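Local coordinates for protein alcohol dehydrogenase (Aeropyrum pernix, PDB 1H2B) that probably oxidises alcohols with NAD+ as a zinc-containing alcohol dehydrogenase from a hyperthermophilic archaeon, at residues V53-L58 with R345-E350; P105-G110 with H145-K150; V214-V219 with D233-A238. All coordinates share one frame; numbering follows the deposited sequence.

Contact 1 of 3, residues V53-L58 with R345-E350; sequences VCHTDL and RLEKGE. With ZN (zinc ion), chain J; NAJ (nicotinamide-adenine-dinucleotide (acidic form)), chain I; OCA (octanoic acid (caprylic acid)), chain H.
L346 packs against L58 and H55 in a buried, mainly apolar contact between two helix ends: the last turn of helix 339-347 lies against the first turn of helix 55-61, beside the zinc and the bridging phosphates of the dinucleotide. No direct hydrogen bond crosses between the segments, and L346 has the largest single share of the joint. Its CD2 lies 3.8 Å from H55 N, while its CG approaches L58 CD1 to 3.9 Å. The second methyl, CD1, turns to the cofactor and stops 3.6 Å from NAJ O1A, so a single leucine touches backbone, side chain and phosphate. L58 CD1 also sits over the centre of one face of the H55 imidazole, leaving the ring edge to the polar partners. There ND1 donates to NAJ O1A at 2.7 Å, almost straight (173°), while NE2 shares a water with E347 OE1. The bend in E347 at chi2 (67°) turns the carboxylate back toward this water and brings OE1 within 3.5 Å of L58 CD1. The backbone contributes as well, H55 N donating to NAJ O1N at 2.9 Å. Just before the helix, C54 and D57 form a capping box. C54 SG, which accepts from T56 N, binds the zinc at 2.3 Å together with H79 and D168. The chemistry is thus divided: leucines wedge the helices together, the edge bonds fix the rotation of the imidazole, and the backbone amide and the imidazole N-H of H55 each meet one phosphate of the dinucleotide, an arrangement whose electrostatics should favour the anionic cofactor.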
loop_
_atom_site.group_PDB
_atom_site.type_symbol
_atom_site.label_atom_id
_atom_site.label_comp_id
_atom_site.label_asym_id
_atom_site.label_seq_id
_atom_site.Cartn_x
_atom_site.Cartn_y
_atom_site.Cartn_z
ATOM N N VAL B 53 20.424 24.913 13.249
ATOM C CA VAL B 53 19.672 25.322 14.433
ATOM C C VAL B 53 18.179 25.111 14.119
ATOM O O VAL B 53 17.678 25.624 13.124
ATOM C CB VAL B 53 19.852 26.806 14.741
ATOM C CG1 VAL B 53 19.158 27.162 16.031
ATOM C CG2 VAL B 53 21.363 27.156 14.852
ATOM N N CYS B 54 17.530 24.300 14.929
ATOM C CA CYS B 54 16.163 23.880 14.683
ATOM C C CYS B 54 15.188 24.562 15.634
ATOM O O CYS B 54 15.563 24.875 16.777
ATOM C CB CYS B 54 16.122 22.352 14.899
ATOM S SG CYS B 54 14.523 21.545 14.559
ATOM N N HIS B 55 13.929 24.741 15.226
ATOM C CA HIS B 55 12.977 25.203 16.228
ATOM C C HIS B 55 12.891 24.274 17.454
ATOM O O HIS B 55 12.556 24.713 18.558
ATOM C CB HIS B 55 11.594 25.459 15.605
ATOM C CG HIS B 55 10.778 26.488 16.339
ATOM N ND1 HIS B 55 10.400 27.668 15.746
ATOM C CD2 HIS B 55 10.290 26.514 17.605
ATOM C CE1 HIS B 55 9.702 28.387 16.617
ATOM N NE2 HIS B 55 9.615 27.709 17.750
ATOM N N THR B 56 13.216 22.989 17.292
ATOM C CA THR B 56 13.281 22.107 18.434
ATOM C C THR B 56 14.271 22.583 19.482
ATOM O O THR B 56 14.080 22.284 20.672
ATOM C CB THR B 56 13.656 20.711 17.967
ATOM O OG1 THR B 56 12.502 20.155 17.328
ATOM C CG2 THR B 56 14.006 19.785 19.173
ATOM N N ASP B 57 15.315 23.274 19.036
ATOM C CA ASP B 57 16.291 23.846 19.999
ATOM C C ASP B 57 15.674 24.905 20.898
ATOM O O ASP B 57 16.011 24.954 22.097
ATOM C CB ASP B 57 17.534 24.325 19.268
ATOM C CG ASP B 57 18.220 23.170 18.592
ATOM O OD1 ASP B 57 18.666 23.291 17.426
ATOM O OD2 ASP B 57 18.282 22.094 19.211
ATOM N N LEU B 58 14.733 25.683 20.368
ATOM C CA LEU B 58 13.986 26.598 21.230
ATOM C C LEU B 58 13.101 25.837 22.202
ATOM O O LEU B 58 13.046 26.148 23.402
ATOM C CB LEU B 58 13.145 27.545 20.389
ATOM C CG LEU B 58 13.865 28.513 19.460
ATOM C CD1 LEU B 58 12.857 29.085 18.501
ATOM C CD2 LEU B 58 14.448 29.615 20.352
ATOM N N ARG B 345 16.550 35.287 17.085
ATOM C CA ARG B 345 15.975 35.601 15.772
ATOM C C ARG B 345 14.948 34.539 15.372
ATOM O O ARG B 345 13.862 34.848 14.887
ATOM C CB ARG B 345 17.061 35.682 14.716
ATOM C CG ARG B 345 18.020 36.895 14.939
ATOM C CD ARG B 345 19.101 37.022 13.917
ATOM N NE ARG B 345 18.574 36.861 12.562
ATOM C CZ ARG B 345 19.027 35.973 11.679
ATOM N NH1 ARG B 345 20.053 35.169 11.981
ATOM N NH2 ARG B 345 18.454 35.894 10.486
ATOM N N LEU B 346 15.313 33.284 15.595
ATOM C CA LEU B 346 14.388 32.191 15.226
ATOM C C LEU B 346 13.073 32.297 15.967
ATOM O O LEU B 346 12.008 32.116 15.366
ATOM C CB LEU B 346 15.038 30.804 15.436
ATOM C CG LEU B 346 14.259 29.602 14.855
ATOM C CD1 LEU B 346 14.124 29.639 13.359
ATOM C CD2 LEU B 346 15.053 28.341 15.268
ATOM N N GLU B 347 13.119 32.591 17.273
ATOM C CA GLU B 347 11.901 32.724 18.077
ATOM C C GLU B 347 11.023 33.839 17.501
ATOM O O GLU B 347 9.782 33.744 17.565
ATOM C CB GLU B 347 12.276 33.015 19.539
ATOM C CG GLU B 347 11.122 33.312 20.489
ATOM C CD GLU B 347 10.213 32.128 20.724
ATOM O OE1 GLU B 347 10.645 30.960 20.519
ATOM O OE2 GLU B 347 9.056 32.363 21.126
ATOM N N LYS B 348 11.669 34.860 16.929
ATOM C CA LYS B 348 10.946 36.026 16.361
ATOM C C LYS B 348 10.530 35.887 14.907
ATOM O O LYS B 348 9.906 36.796 14.327
ATOM C CB LYS B 348 11.740 37.332 16.543
ATOM C CG LYS B 348 12.009 37.681 17.998
ATOM C CD LYS B 348 13.007 38.836 18.082
ATOM C CE LYS B 348 12.298 40.149 18.360
ATOM N NZ LYS B 348 12.922 41.304 17.630
ATOM N N GLY B 349 10.851 34.744 14.297
ATOM C CA GLY B 349 10.453 34.512 12.931
ATOM C C GLY B 349 11.328 35.261 11.942
ATOM O O GLY B 349 10.914 35.485 10.803
ATOM N N GLU B 350 12.554 35.588 12.360
ATOM C CA GLU B 350 13.488 36.363 11.543
ATOM C C GLU B 350 14.584 35.594 10.825
ATOM O O GLU B 350 15.554 36.197 10.347
ATOM C CB GLU B 350 14.132 37.477 12.378
ATOM C CG GLU B 350 13.099 38.355 13.062
ATOM C CD GLU B 350 13.697 39.528 13.814
ATOM O OE1 GLU B 350 14.899 39.486 14.201
ATOM O OE2 GLU B 350 12.930 40.493 14.029
HETATM ZN ZN ZN J . 15.178 19.397 14.849
HETATM P PA NAJ I . 10.826 27.479 11.976
HETATM O O1A NAJ I . 10.783 28.414 13.152
HETATM O O2A NAJ I . 11.996 27.570 10.982
HETATM O O5B NAJ I . 9.560 27.657 11.019
HETATM C C5B NAJ I . 8.240 27.890 11.529
HETATM C C4B NAJ I . 7.532 28.624 10.402
HETATM O O4B NAJ I . 6.140 28.704 10.766
HETATM C C3B NAJ I . 8.070 30.032 10.148
HETATM O O3B NAJ I . 8.320 30.265 8.752
HETATM C C2B NAJ I . 6.906 30.841 10.702
HETATM O O2B NAJ I . 6.803 32.165 10.157
HETATM C C1B NAJ I . 5.672 29.988 10.377
HETATM N N9A NAJ I . 4.484 30.287 11.174
HETATM C C8A NAJ I . 4.365 30.727 12.500
HETATM N N7A NAJ I . 3.047 30.833 12.820
HETATM C C5A NAJ I . 2.326 30.478 11.717
HETATM C C6A NAJ I . 0.980 30.398 11.453
HETATM N N6A NAJ I . 0.040 30.741 12.344
HETATM N N1A NAJ I . 0.580 29.926 10.230
HETATM C C2A NAJ I . 1.483 29.599 9.234
HETATM N N3A NAJ I . 2.804 29.707 9.496
HETATM C C4A NAJ I . 3.214 30.144 10.716
HETATM O O3 NAJ I . 10.699 26.014 12.580
HETATM P PN NAJ I . 11.341 24.631 12.051
HETATM O O1N NAJ I . 12.679 24.452 12.603
HETATM O O2N NAJ I . 11.126 24.518 10.594
HETATM O O5D NAJ I . 10.424 23.597 12.869
HETATM C C5D NAJ I . 9.042 23.519 12.529
HETATM C C4D NAJ I . 8.312 22.709 13.588
HETATM O O4D NAJ I . 8.678 21.328 13.415
HETATM C C3D NAJ I . 8.715 23.050 15.022
HETATM O O3D NAJ I . 7.600 22.753 15.881
HETATM C C2D NAJ I . 9.848 22.053 15.306
HETATM O O2D NAJ I . 10.102 21.802 16.659
HETATM C C1D NAJ I . 9.239 20.826 14.604
HETATM N N1N NAJ I . 10.115 19.699 14.286
HETATM C C2N NAJ I . 9.512 18.479 14.197
HETATM C C3N NAJ I . 10.257 17.370 13.836
HETATM C C7N NAJ I . 9.602 16.028 13.802
HETATM O O7N NAJ I . 10.426 15.002 13.528
HETATM N N7N NAJ I . 8.294 15.798 13.948
HETATM C C4N NAJ I . 11.653 17.458 13.520
HETATM C C5N NAJ I . 12.169 18.784 13.460
HETATM C C6N NAJ I . 11.418 19.868 13.870
HETATM C C1 OCA H . 13.815 17.085 16.010
HETATM C C2 OCA H . 12.783 16.500 16.986
HETATM C C3 OCA H . 13.026 14.997 17.205
HETATM C C4 OCA H . 12.325 14.407 18.418
HETATM C C5 OCA H . 12.795 12.967 18.618
HETATM C C6 OCA H . 11.961 12.252 19.678
HETATM C C7 OCA H . 12.316 10.778 19.844
HETATM C C8 OCA H . 11.434 10.171 20.921
HETATM O O1 OCA H . 13.892 18.334 15.844
HETATM O O2 OCA H . 14.557 16.326 15.352
HETATM O O HOH W 1 8.719 28.770 20.087
#

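Contact 2 of 3, residues P105-G110 with H145-K150; sequences PAVTDG and HRSVIK. With ZN (zinc ion), chain K.
S147 and A106 form the tightly packed, buried half of this contact, and R146 with G110 the partly exposed half, where the loop 105-110 runs past the short 3-10 turn before strand 148-150. On the buried side S147 OG donates to A106 O at 2.7 Å, arriving 22° out of the carbonyl plane. With OG beside its own backbone N (chi1 -54°), S147 can reach the loop carbonyl and still accept from a water 2.8 Å from OG. That water accepts from T108 N at 2.9 Å, making a second, indirect link between the two segments. Backbone bonds of S147 with H104 and of V107 with E127 tie both sides to the fold.

Toward the more open side, direct bonding gives way to van der Waals packing over a flat group. The bend of R146 at chi3 (93°) lays its guanidinium flat over the G110 backbone, and G110 CA stands 3.3 Å from R146 CZ beneath the middle of the group. T108 OG1 lies in the guanidinium plane, at its edge, yet the angle to NH1 is too poor for a hydrogen bond. R146 also belongs to an interface, since its carbonyl O accepts from R116 of a second subunit. Next to G110, D109 OD1 binds a zinc at 2.4 Å along with C112 and C115, and it accepts from T111 N; OD2 is held by N125. This probably corresponds to the structural zinc lobe of zinc-containing alcohol dehydrogenases, here with one aspartate ligand. A hydroxyl bond and a shared water anchor the start of the loop, whereas an arginine lies across the glycine at its metal-binding end; that positive charge, with R146 NH1 5.9 Å from D109 OD1, may weakly favour the anionic carboxylate.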
loop_
_atom_site.group_PDB
_atom_site.type_symbol
_atom_site.label_atom_id
_atom_site.label_comp_id
_atom_site.label_asym_id
_atom_site.label_seq_id
_atom_site.Cartn_x
_atom_site.Cartn_y
_atom_site.Cartn_z
ATOM N N PRO B 105 20.327 11.801 12.694
ATOM C CA PRO B 105 20.365 12.258 14.089
ATOM C C PRO B 105 20.204 11.183 15.141
ATOM O O PRO B 105 20.456 11.491 16.299
ATOM C CB PRO B 105 19.237 13.311 14.163
ATOM C CG PRO B 105 18.430 13.148 12.915
ATOM C CD PRO B 105 19.160 12.319 11.948
ATOM N N ALA B 106 19.761 9.976 14.798
ATOM C CA ALA B 106 19.579 8.888 15.767
ATOM C C ALA B 106 20.826 8.016 15.816
ATOM O O ALA B 106 21.442 7.744 14.786
ATOM C CB ALA B 106 18.411 8.006 15.335
ATOM N N VAL B 107 21.227 7.630 17.013
ATOM C CA VAL B 107 22.285 6.669 17.202
ATOM C C VAL B 107 21.594 5.385 17.673
ATOM O O VAL B 107 21.000 5.350 18.756
ATOM C CB VAL B 107 23.305 7.200 18.260
ATOM C CG1 VAL B 107 24.243 6.039 18.692
ATOM C CG2 VAL B 107 24.102 8.345 17.688
ATOM N N THR B 108 21.642 4.336 16.851
ATOM C CA THR B 108 20.862 3.111 17.093
ATOM C C THR B 108 21.736 1.849 17.102
ATOM O O THR B 108 22.803 1.854 16.526
ATOM C CB THR B 108 19.761 2.939 16.003
ATOM O OG1 THR B 108 20.388 2.872 14.725
ATOM C CG2 THR B 108 18.879 4.190 15.905
ATOM N N ASP B 109 21.237 0.774 17.726
ATOM C CA ASP B 109 21.966 -0.519 17.845
ATOM C C ASP B 109 21.983 -1.419 16.588
ATOM O O ASP B 109 22.946 -2.175 16.357
ATOM C CB ASP B 109 21.493 -1.326 19.082
ATOM C CG ASP B 109 19.974 -1.630 19.082
ATOM O OD1 ASP B 109 19.377 -1.851 18.000
ATOM O OD2 ASP B 109 19.291 -1.698 20.139
ATOM N N GLY B 110 20.934 -1.342 15.777
ATOM C CA GLY B 110 20.806 -2.231 14.633
ATOM C C GLY B 110 20.379 -3.655 14.992
ATOM O O GLY B 110 20.309 -4.528 14.118
ATOM N N HIS B 145 28.809 4.738 13.580
ATOM C CA HIS B 145 29.018 4.587 12.149
ATOM C C HIS B 145 27.681 4.306 11.443
ATOM O O HIS B 145 27.555 4.655 10.263
ATOM C CB HIS B 145 30.027 3.434 11.837
ATOM C CG HIS B 145 29.459 2.073 12.048
ATOM N ND1 HIS B 145 29.498 1.427 13.261
ATOM C CD2 HIS B 145 28.802 1.235 11.199
ATOM C CE1 HIS B 145 28.885 0.259 13.164
ATOM N NE2 HIS B 145 28.468 0.114 11.922
ATOM N N ARG B 146 26.716 3.745 12.178
ATOM C CA ARG B 146 25.388 3.460 11.605
ATOM C C ARG B 146 24.645 4.763 11.251
ATOM O O ARG B 146 23.683 4.719 10.480
ATOM C CB ARG B 146 24.512 2.623 12.525
ATOM C CG ARG B 146 25.010 1.188 12.606
ATOM C CD ARG B 146 24.082 0.315 13.432
ATOM N NE ARG B 146 23.130 -0.320 12.524
ATOM C CZ ARG B 146 21.850 0.002 12.416
ATOM N NH1 ARG B 146 21.325 0.943 13.181
ATOM N NH2 ARG B 146 21.087 -0.633 11.548
ATOM N N SER B 147 25.086 5.894 11.786
ATOM C CA SER B 147 24.407 7.173 11.542
ATOM C C SER B 147 25.060 7.928 10.406
ATOM O O SER B 147 24.607 8.986 10.006
ATOM C CB SER B 147 24.481 8.058 12.821
ATOM O OG SER B 147 23.992 7.360 13.945
ATOM N N VAL B 148 26.203 7.418 9.918
ATOM C CA VAL B 148 26.971 8.161 8.938
ATOM C C VAL B 148 26.575 7.874 7.489
ATOM O O VAL B 148 26.435 6.707 7.094
ATOM C CB VAL B 148 28.483 7.817 9.091
ATOM C CG1 VAL B 148 29.342 8.481 8.004
ATOM C CG2 VAL B 148 28.961 8.294 10.431
ATOM N N ILE B 149 26.445 8.940 6.713
ATOM C CA ILE B 149 26.354 8.828 5.252
ATOM C C ILE B 149 27.512 9.608 4.669
ATOM O O ILE B 149 27.664 10.805 4.916
ATOM C CB ILE B 149 25.013 9.351 4.735
ATOM C CG1 ILE B 149 23.936 8.361 5.135
ATOM C CG2 ILE B 149 25.087 9.498 3.182
ATOM C CD1 ILE B 149 22.572 8.862 4.752
ATOM N N LYS B 150 28.339 8.907 3.888
ATOM C CA LYS B 150 29.465 9.534 3.220
ATOM C C LYS B 150 29.025 10.366 2.025
ATOM O O LYS B 150 28.180 9.943 1.222
ATOM C CB LYS B 150 30.424 8.437 2.736
ATOM C CG LYS B 150 31.214 7.869 3.812
ATOM C CD LYS B 150 32.131 6.752 3.297
ATOM C CE LYS B 150 33.281 7.297 2.506
ATOM N NZ LYS B 150 34.075 6.119 1.985
HETATM ZN ZN ZN K . 17.386 -0.740 17.407
HETATM O O HOH W 2 22.914 4.773 14.263
#

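Contact 3 of 3, residues V214-V219 with D233-A238; sequences VIALDV and DHVVDA. With NAJ (nicotinamide-adenine-dinucleotide (acidic form)), chain I.
D233 folds its CG away from its own carbonyl carbon (chi1 -63°), which carries OD1 back to V214 N for a nearly straight bond of 2.8 Å through the anti lone pair. At the far end D218 has CG opposite its backbone N (chi1 -151°), and its carboxylate reaches the adenosine ribose: OD1 accepts from NAJ O3B at 2.8 Å and OD2 from NAJ O2B at 2.6 Å. V219 N and V195 N bond OD2 and OD1 respectively, steadying the group. Between these ends the strands run parallel: A216 N donates to H234 O, V236 N to A216 O, D218 N to V236 O and A238 N to D218 O; V214 O receives both D233 N and H234 N. On the face under helix 242-249, L217 lies alongside V236, its CD1 3.8 Å from V236 CB. A216 and D218 face helix 221-229 instead. Past the strand ends V219 CG1 touches NAJ C6A at 3.6 Å and A238 CB touches NAJ N1A at 3.7 Å. Parallel strands in a beta-alpha-beta crossover, with an aspartate gripping both ribose hydroxyls at the end of the first, strand 213-218, are the hallmark of the NAD-binding Rossmann fold.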
loop_
_atom_site.group_PDB
_atom_site.type_symbol
_atom_site.label_atom_id
_atom_site.label_comp_id
_atom_site.label_asym_id
_atom_site.label_seq_id
_atom_site.Cartn_x
_atom_site.Cartn_y
_atom_site.Cartn_z
ATOM N N VAL B 214 0.207 23.004 -4.941
ATOM C CA VAL B 214 0.813 23.309 -3.642
ATOM C C VAL B 214 0.353 24.685 -3.165
ATOM O O VAL B 214 0.569 25.702 -3.847
ATOM C CB VAL B 214 2.330 23.278 -3.734
ATOM C CG1 VAL B 214 2.942 23.675 -2.391
ATOM C CG2 VAL B 214 2.786 21.867 -4.153
ATOM N N ILE B 215 -0.306 24.733 -2.007
ATOM C CA ILE B 215 -0.724 26.015 -1.390
ATOM C C ILE B 215 0.152 26.192 -0.126
ATOM O O ILE B 215 0.093 25.330 0.793
ATOM C CB ILE B 215 -2.207 25.984 -0.972
ATOM C CG1 ILE B 215 -3.124 25.658 -2.189
ATOM C CG2 ILE B 215 -2.609 27.339 -0.310
ATOM C CD1 ILE B 215 -4.557 25.317 -1.790
ATOM N N ALA B 216 0.977 27.236 -0.063
ATOM C CA ALA B 216 1.890 27.394 1.100
ATOM C C ALA B 216 1.341 28.500 1.981
ATOM O O ALA B 216 0.952 29.586 1.462
ATOM C CB ALA B 216 3.302 27.746 0.664
ATOM N N LEU B 217 1.343 28.266 3.301
ATOM C CA LEU B 217 0.856 29.252 4.277
ATOM C C LEU B 217 1.976 29.710 5.172
ATOM O O LEU B 217 2.799 28.913 5.631
ATOM C CB LEU B 217 -0.199 28.591 5.181
ATOM C CG LEU B 217 -1.629 28.632 4.601
ATOM C CD1 LEU B 217 -1.736 27.854 3.317
ATOM C CD2 LEU B 217 -2.640 28.057 5.599
ATOM N N ASP B 218 2.011 31.022 5.430
ATOM C CA ASP B 218 2.911 31.554 6.460
ATOM C C ASP B 218 2.356 32.871 6.894
ATOM O O ASP B 218 1.294 33.259 6.460
ATOM C CB ASP B 218 4.350 31.675 5.933
ATOM C CG ASP B 218 5.370 31.539 7.020
ATOM O OD1 ASP B 218 6.074 30.501 7.108
ATOM O OD2 ASP B 218 5.512 32.436 7.913
ATOM N N VAL B 219 3.090 33.544 7.776
ATOM C CA VAL B 219 2.619 34.796 8.370
ATOM C C VAL B 219 3.593 35.937 8.170
ATOM O O VAL B 219 3.413 37.018 8.772
ATOM C CB VAL B 219 2.350 34.597 9.863
ATOM C CG1 VAL B 219 1.105 33.671 10.051
ATOM C CG2 VAL B 219 3.619 34.049 10.620
ATOM N N ASP B 233 2.194 26.921 -5.883
ATOM C CA ASP B 233 1.222 27.370 -6.861
ATOM C C ASP B 233 0.431 28.568 -6.356
ATOM O O ASP B 233 0.001 29.432 -7.140
ATOM C CB ASP B 233 0.309 26.211 -7.251
ATOM C CG ASP B 233 1.082 25.124 -7.914
ATOM O OD1 ASP B 233 1.351 24.057 -7.317
ATOM O OD2 ASP B 233 1.575 25.322 -9.060
ATOM N N HIS B 234 0.220 28.604 -5.041
ATOM C CA HIS B 234 -0.541 29.660 -4.406
ATOM C C HIS B 234 0.088 29.856 -3.047
ATOM O O HIS B 234 0.593 28.897 -2.434
ATOM C CB HIS B 234 -2.022 29.289 -4.200
ATOM C CG HIS B 234 -2.769 29.058 -5.462
ATOM N ND1 HIS B 234 -3.251 30.085 -6.247
ATOM C CD2 HIS B 234 -3.100 27.908 -6.097
ATOM C CE1 HIS B 234 -3.831 29.582 -7.319
ATOM N NE2 HIS B 234 -3.762 28.262 -7.247
ATOM N N VAL B 235 0.098 31.105 -2.581
ATOM C CA VAL B 235 0.497 31.334 -1.188
ATOM C C VAL B 235 -0.598 32.050 -0.457
ATOM O O VAL B 235 -1.367 32.829 -1.054
ATOM C CB VAL B 235 1.842 32.093 -1.063
ATOM C CG1 VAL B 235 2.935 31.311 -1.771
ATOM C CG2 VAL B 235 1.740 33.539 -1.619
ATOM N N VAL B 236 -0.633 31.837 0.859
ATOM C CA VAL B 236 -1.696 32.379 1.686
ATOM C C VAL B 236 -1.097 32.938 2.972
ATOM O O VAL B 236 -0.315 32.269 3.671
ATOM C CB VAL B 236 -2.715 31.266 2.033
ATOM C CG1 VAL B 236 -3.609 31.673 3.254
ATOM C CG2 VAL B 236 -3.512 30.874 0.835
ATOM N N ASP B 237 -1.458 34.199 3.287
ATOM C CA ASP B 237 -1.043 34.818 4.546
ATOM C C ASP B 237 -2.020 34.376 5.616
ATOM O O ASP B 237 -3.210 34.723 5.576
ATOM C CB ASP B 237 -1.158 36.331 4.365
ATOM C CG ASP B 237 -0.696 37.101 5.574
ATOM O OD1 ASP B 237 -0.613 36.545 6.700
ATOM O OD2 ASP B 237 -0.417 38.314 5.458
ATOM N N ALA B 238 -1.534 33.530 6.521
ATOM C CA ALA B 238 -2.408 32.917 7.517
ATOM C C ALA B 238 -2.706 33.820 8.687
ATOM O O ALA B 238 -3.347 33.389 9.648
ATOM C CB ALA B 238 -1.796 31.592 7.992
HETATM P PA NAJ I . 10.826 27.479 11.976
HETATM O O1A NAJ I . 10.783 28.414 13.152
HETATM O O2A NAJ I . 11.996 27.570 10.982
HETATM O O5B NAJ I . 9.560 27.657 11.019
HETATM C C5B NAJ I . 8.240 27.890 11.529
HETATM C C4B NAJ I . 7.532 28.624 10.402
HETATM O O4B NAJ I . 6.140 28.704 10.766
HETATM C C3B NAJ I . 8.070 30.032 10.148
HETATM O O3B NAJ I . 8.320 30.265 8.752
HETATM C C2B NAJ I . 6.906 30.841 10.702
HETATM O O2B NAJ I . 6.803 32.165 10.157
HETATM C C1B NAJ I . 5.672 29.988 10.377
HETATM N N9A NAJ I . 4.484 30.287 11.174
HETATM C C8A NAJ I . 4.365 30.727 12.500
HETATM N N7A NAJ I . 3.047 30.833 12.820
HETATM C C5A NAJ I . 2.326 30.478 11.717
HETATM C C6A NAJ I . 0.980 30.398 11.453
HETATM N N6A NAJ I . 0.040 30.741 12.344
HETATM N N1A NAJ I . 0.580 29.926 10.230
HETATM C C2A NAJ I . 1.483 29.599 9.234
HETATM N N3A NAJ I . 2.804 29.707 9.496
HETATM C C4A NAJ I . 3.214 30.144 10.716
HETATM O O3 NAJ I . 10.699 26.014 12.580
HETATM P PN NAJ I . 11.341 24.631 12.051
HETATM O O1N NAJ I . 12.679 24.452 12.603
HETATM O O2N NAJ I . 11.126 24.518 10.594
HETATM O O5D NAJ I . 10.424 23.597 12.869
HETATM C C5D NAJ I . 9.042 23.519 12.529
HETATM C C4D NAJ I . 8.312 22.709 13.588
HETATM O O4D NAJ I . 8.678 21.328 13.415
HETATM C C3D NAJ I . 8.715 23.050 15.022
HETATM O O3D NAJ I . 7.600 22.753 15.881
HETATM C C2D NAJ I . 9.848 22.053 15.306
HETATM O O2D NAJ I . 10.102 21.802 16.659
HETATM C C1D NAJ I . 9.239 20.826 14.604
HETATM N N1N NAJ I . 10.115 19.699 14.286
HETATM C C2N NAJ I . 9.512 18.479 14.197
HETATM C C3N NAJ I . 10.257 17.370 13.836
HETATM C C7N NAJ I . 9.602 16.028 13.802
HETATM O O7N NAJ I . 10.426 15.002 13.528
HETATM N N7N NAJ I . 8.294 15.798 13.948
HETATM C C4N NAJ I . 11.653 17.458 13.520
HETATM C C5N NAJ I . 12.169 18.784 13.460
HETATM C C6N NAJ I . 11.418 19.868 13.870
#

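Contact 1 closes the longest loop, and contacts 2 and 3 follow one another inside it, residues 105-150 before residues 214-238. Contact 2 lies in the GroES-like part, its strand 148-150 belonging to the mixed sheet; contact 3 forms the edge of the six-stranded parallel Rossmann sheet, about 36 Å away centre to centre. Contact 1 stands about 26 Å from the centre of contact 2 and about 20 Å from that of contact 3. One dinucleotide spans contacts 1 and 3, phosphates at the first and adenosine at the second, and so joins the zinc bound by octanoic acid and protein to the Rossmann sheet, while contact 2 lies apart at the second zinc.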